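Local coordinates for DUF3120 domain-containing protein (Bordetella pertussis, PDB 6RGN) that is a type III secretion effector whose N-terminal domain, the part described here, targets membranes, probably by binding the phosphoinositide PIP2, at residues 91-96 with 132-137. Sequence-based numbering, arbitrary orientation. Where two conformers were deposited one is given.
Sequences SGDRSL and DAYKQQ. With SO4 (sulfate ion), chain C.
Asp93 meets the ring of Tyr134 where the loop joining helices 76-90 and 96-112 comes up against helix 124-140. The aspartate brings CB and CG obliquely up to the CE1 corner of the phenol, Asp93 CB lying 3.6 Å from Tyr134 CE1, with the carboxylate turned 45° from the ring plane. Chi1 of -55° sets CG beside the backbone N of Asp93, and from there the carboxylate runs toward the hydroxyl end of the ring. Asp93 OD2 nevertheless stays 3.7 Å from Tyr134 OH, too long for a hydrogen bond; the hydroxyl is instead bonded to the carbonyl O of Met52. Tyrosine suits this buried place because its ring can fill the seam, also touching Leu55 and Leu99, while its OH ties the helix to the N-terminal segment.

A second touch is aliphatic. With CG anti to its backbone N (chi1 179°), Leu96 points its CD1 branch at the lysine's apolar stem, Leu96 CD1 sitting 3.8 Å from Lys135 CG, the two side chains crossing at about a right angle. The extended lysine chain beyond carries NZ on to a weak 3.4 Å bond with O4 of a sulfate, probably from the crystallisation liquor, which His139 also binds.

The loop is shaped from within. Gly92, lacking a side chain, readily takes the positive phi that ends helix 76-90 in a Schellman motif; Asp93 follows with positive phi, which aspartate tolerates better than most residues. The short hydroxyl of Ser95 N-caps helix 96-112 through Gln98 N.

Direct contact between loop and helix thus rests on van der Waals packing, with at most a tenuous water link between Asp93 O and Gln137 NE2; the lysine and histidine at the sulfate are consistent with a surface able to attract anions.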
ATOM      1  N   SER A  91      11.110   8.305  -0.157  1.00 28.58           N
ATOM      2  CA  SER A  91      11.789   9.045  -1.269  1.00 30.58           C
ATOM      3  C   SER A  91      10.952  10.244  -1.736  1.00 29.94           C
ATOM      4  O   SER A  91      11.482  11.082  -2.466  1.00 34.25           O
ATOM      5  CB  SER A  91      12.090   8.172  -2.424  1.00 30.10           C
ATOM      6  OG  SER A  91      10.894   7.546  -2.815  1.00 33.06           O
ATOM      7  N   GLY A  92       9.762  10.442  -1.208  1.00 27.64           N
ATOM      8  CA  GLY A  92       8.866  11.450  -1.766  1.00 26.87           C
ATOM      9  C   GLY A  92       8.400  10.924  -3.118  1.00 24.25           C
ATOM     10  O   GLY A  92       8.357  11.676  -4.030  1.00 24.04           O
ATOM     11  N   ASP A  93       8.039   9.648  -3.169  1.00 21.71           N
ATOM     12  CA  ASP A  93       7.249   9.025  -4.252  1.00 19.83           C
ATOM     13  C   ASP A  93       8.048   9.006  -5.557  1.00 19.93           C
ATOM     14  O   ASP A  93       7.392   9.079  -6.651  1.00 19.50           O
ATOM     15  CB  ASP A  93       5.921   9.773  -4.464  1.00 20.32           C
ATOM     16  CG  ASP A  93       5.093   9.891  -3.207  1.00 20.46           C
ATOM     17  OD1 ASP A  93       5.010   8.885  -2.463  1.00 19.38           O
ATOM     18  OD2 ASP A  93       4.684  11.017  -2.882  1.00 22.49           O
ATOM     19  N   ARG A  94       9.351   8.765  -5.530  1.00 19.87           N
ATOM     20  CA  ARG A  94      10.185   8.918  -6.752  0.50 20.73           C
ATOM     21  C   ARG A  94      10.584   7.575  -7.364  1.00 20.04           C
ATOM     22  O   ARG A  94      11.127   7.587  -8.487  1.00 20.52           O
ATOM     23  CB  ARG A  94      11.434   9.735  -6.436  0.50 22.28           C
ATOM     24  CG  ARG A  94      11.139  11.067  -5.768  0.50 23.31           C
ATOM     25  CD  ARG A  94      12.410  11.868  -5.689  0.50 25.22           C
ATOM     26  NE  ARG A  94      13.358  11.374  -4.694  0.50 25.37           N
ATOM     27  CZ  ARG A  94      14.564  10.879  -4.985  0.50 25.96           C
ATOM     28  NH1 ARG A  94      14.958  10.779  -6.245  0.50 26.26           N
ATOM     29  NH2 ARG A  94      15.379  10.507  -4.013  0.50 26.50           N
ATOM     30  N   SER A  95      10.374   6.456  -6.669  1.00 19.07           N
ATOM     31  CA  SER A  95      10.891   5.140  -7.144  1.00 19.08           C
ATOM     32  C   SER A  95       9.840   4.286  -7.853  1.00 18.41           C
ATOM     33  O   SER A  95       8.988   3.773  -7.142  1.00 16.70           O
ATOM     34  CB  SER A  95      11.476   4.329  -6.009  1.00 19.09           C
ATOM     35  OG  SER A  95      11.965   3.099  -6.578  1.00 19.19           O
ATOM     36  N   LEU A  96       9.894   4.089  -9.189  1.00 19.60           N
ATOM     37  CA  LEU A  96       8.974   3.112  -9.892  1.00 20.04           C
ATOM     38  C   LEU A  96       9.314   1.689  -9.434  1.00 19.98           C
ATOM     39  O   LEU A  96       8.361   0.896  -9.206  1.00 19.29           O
ATOM     40  CB  LEU A  96       9.054   3.258 -11.434  1.00 21.65           C
ATOM     41  CG  LEU A  96       8.184   2.300 -12.262  1.00 21.93           C
ATOM     42  CD1 LEU A  96       6.740   2.306 -11.765  1.00 21.33           C
ATOM     43  CD2 LEU A  96       8.234   2.608 -13.759  1.00 24.28           C
ATOM     44  N   ASP A 132      -1.422   3.322  -9.600  1.00 16.32           N
ATOM     45  CA  ASP A 132      -1.546   3.520 -11.062  1.00 17.93           C
ATOM     46  C   ASP A 132      -1.297   4.996 -11.402  1.00 18.90           C
ATOM     47  O   ASP A 132      -0.656   5.279 -12.431  1.00 19.41           O
ATOM     48  CB  ASP A 132      -2.935   3.133 -11.571  1.00 19.22           C
ATOM     49  CG  ASP A 132      -3.081   1.614 -11.695  1.00 19.08           C
ATOM     50  OD1 ASP A 132      -2.032   0.952 -11.816  1.00 18.80           O
ATOM     51  OD2 ASP A 132      -4.240   1.123 -11.666  1.00 19.38           O
ATOM     52  N   ALA A 133      -1.778   5.910 -10.558  1.00 18.58           N
ATOM     53  CA  ALA A 133      -1.656   7.366 -10.804  1.00 20.14           C
ATOM     54  C   ALA A 133      -0.174   7.787 -10.672  1.00 19.92           C
ATOM     55  O   ALA A 133       0.301   8.648 -11.432  1.00 21.22           O
ATOM     56  CB  ALA A 133      -2.524   8.127  -9.808  1.00 20.46           C
ATOM     57  N   TYR A 134       0.501   7.314  -9.637  1.00 18.82           N
ATOM     58  CA  TYR A 134       1.953   7.577  -9.479  1.00 19.35           C
ATOM     59  C   TYR A 134       2.726   6.841 -10.559  1.00 19.86           C
ATOM     60  O   TYR A 134       3.676   7.420 -11.072  1.00 20.47           O
ATOM     61  CB  TYR A 134       2.497   7.154  -8.113  1.00 18.54           C
ATOM     62  CG  TYR A 134       2.170   8.166  -7.069  1.00 19.37           C
ATOM     63  CD1 TYR A 134       2.941   9.297  -6.888  1.00 20.83           C
ATOM     64  CD2 TYR A 134       1.131   7.918  -6.198  1.00 19.22           C
ATOM     65  CE1 TYR A 134       2.637  10.208  -5.883  1.00 22.46           C
ATOM     66  CE2 TYR A 134       0.774   8.852  -5.254  1.00 20.49           C
ATOM     67  CZ  TYR A 134       1.546   9.964  -5.060  1.00 21.82           C
ATOM     68  OH  TYR A 134       1.189  10.791  -4.027  1.00 24.07           O
ATOM     69  N   LYS A 135       2.341   5.619 -10.928  1.00 20.18           N
ATOM     70  CA  LYS A 135       2.987   5.027 -12.133  1.00 21.93           C
ATOM     71  C   LYS A 135       2.882   5.965 -13.337  1.00 24.02           C
ATOM     72  O   LYS A 135       3.903   6.126 -13.972  1.00 25.03           O
ATOM     73  CB  LYS A 135       2.466   3.646 -12.508  1.00 22.47           C
ATOM     74  CG  LYS A 135       2.916   2.543 -11.561  1.00 21.45           C
ATOM     75  CD  LYS A 135       2.328   1.189 -11.937  1.00 22.45           C
ATOM     76  CE  LYS A 135       2.693   0.080 -10.960  1.00 22.06           C
ATOM     77  NZ  LYS A 135       2.573  -1.212 -11.681  1.00 24.21           N
ATOM     78  N   GLN A 136       1.703   6.502 -13.679  1.00 25.63           N
ATOM     79  CA  GLN A 136       1.509   7.414 -14.840  1.00 29.51           C
ATOM     80  C   GLN A 136       2.453   8.614 -14.696  1.00 30.05           C
ATOM     81  O   GLN A 136       3.142   8.975 -15.656  1.00 31.22           O
ATOM     82  CB  GLN A 136       0.041   7.849 -14.915  1.00 31.43           C
ATOM     83  CG  GLN A 136      -0.217   8.964 -15.921  1.00 36.07           C
ATOM     84  CD  GLN A 136      -1.636   9.478 -15.851  1.00 38.15           C
ATOM     85  OE1 GLN A 136      -2.481   8.860 -15.219  1.00 38.82           O
ATOM     86  NE2 GLN A 136      -1.929  10.570 -16.554  1.00 42.84           N
ATOM     87  N   GLN A 137       2.449   9.246 -13.536  1.00 29.29           N
ATOM     88  CA  GLN A 137       3.273  10.450 -13.252  1.00 30.90           C
ATOM     89  C   GLN A 137       4.765  10.140 -13.437  1.00 29.83           C
ATOM     90  O   GLN A 137       5.496  11.032 -13.925  1.00 30.83           O
ATOM     91  CB  GLN A 137       3.022  10.889 -11.816  1.00 31.46           C
ATOM     92  CG  GLN A 137       3.771  12.136 -11.402  1.00 34.74           C
ATOM     93  CD  GLN A 137       3.085  12.738 -10.201  1.00 36.85           C
ATOM     94  OE1 GLN A 137       2.162  13.560 -10.346  1.00 43.02           O
ATOM     95  NE2 GLN A 137       3.566  12.390  -9.008  1.00 36.75           N
TER
HETATM   96  S   SO4 C 202       2.814  -0.230 -15.956  0.50 51.69           S
HETATM   97  O1  SO4 C 202       2.269   1.044 -16.340  0.50 50.27           O
HETATM   98  O2  SO4 C 202       4.089  -0.023 -15.309  0.50 51.57           O
HETATM   99  O3  SO4 C 202       2.984  -1.053 -17.123  0.50 45.22           O
HETATM  100  O4  SO4 C 202       1.924  -0.877 -15.038  0.50 47.52           O
HETATM  101  O   HOH W   1       6.563  11.057  -7.867  1.00 27.59           O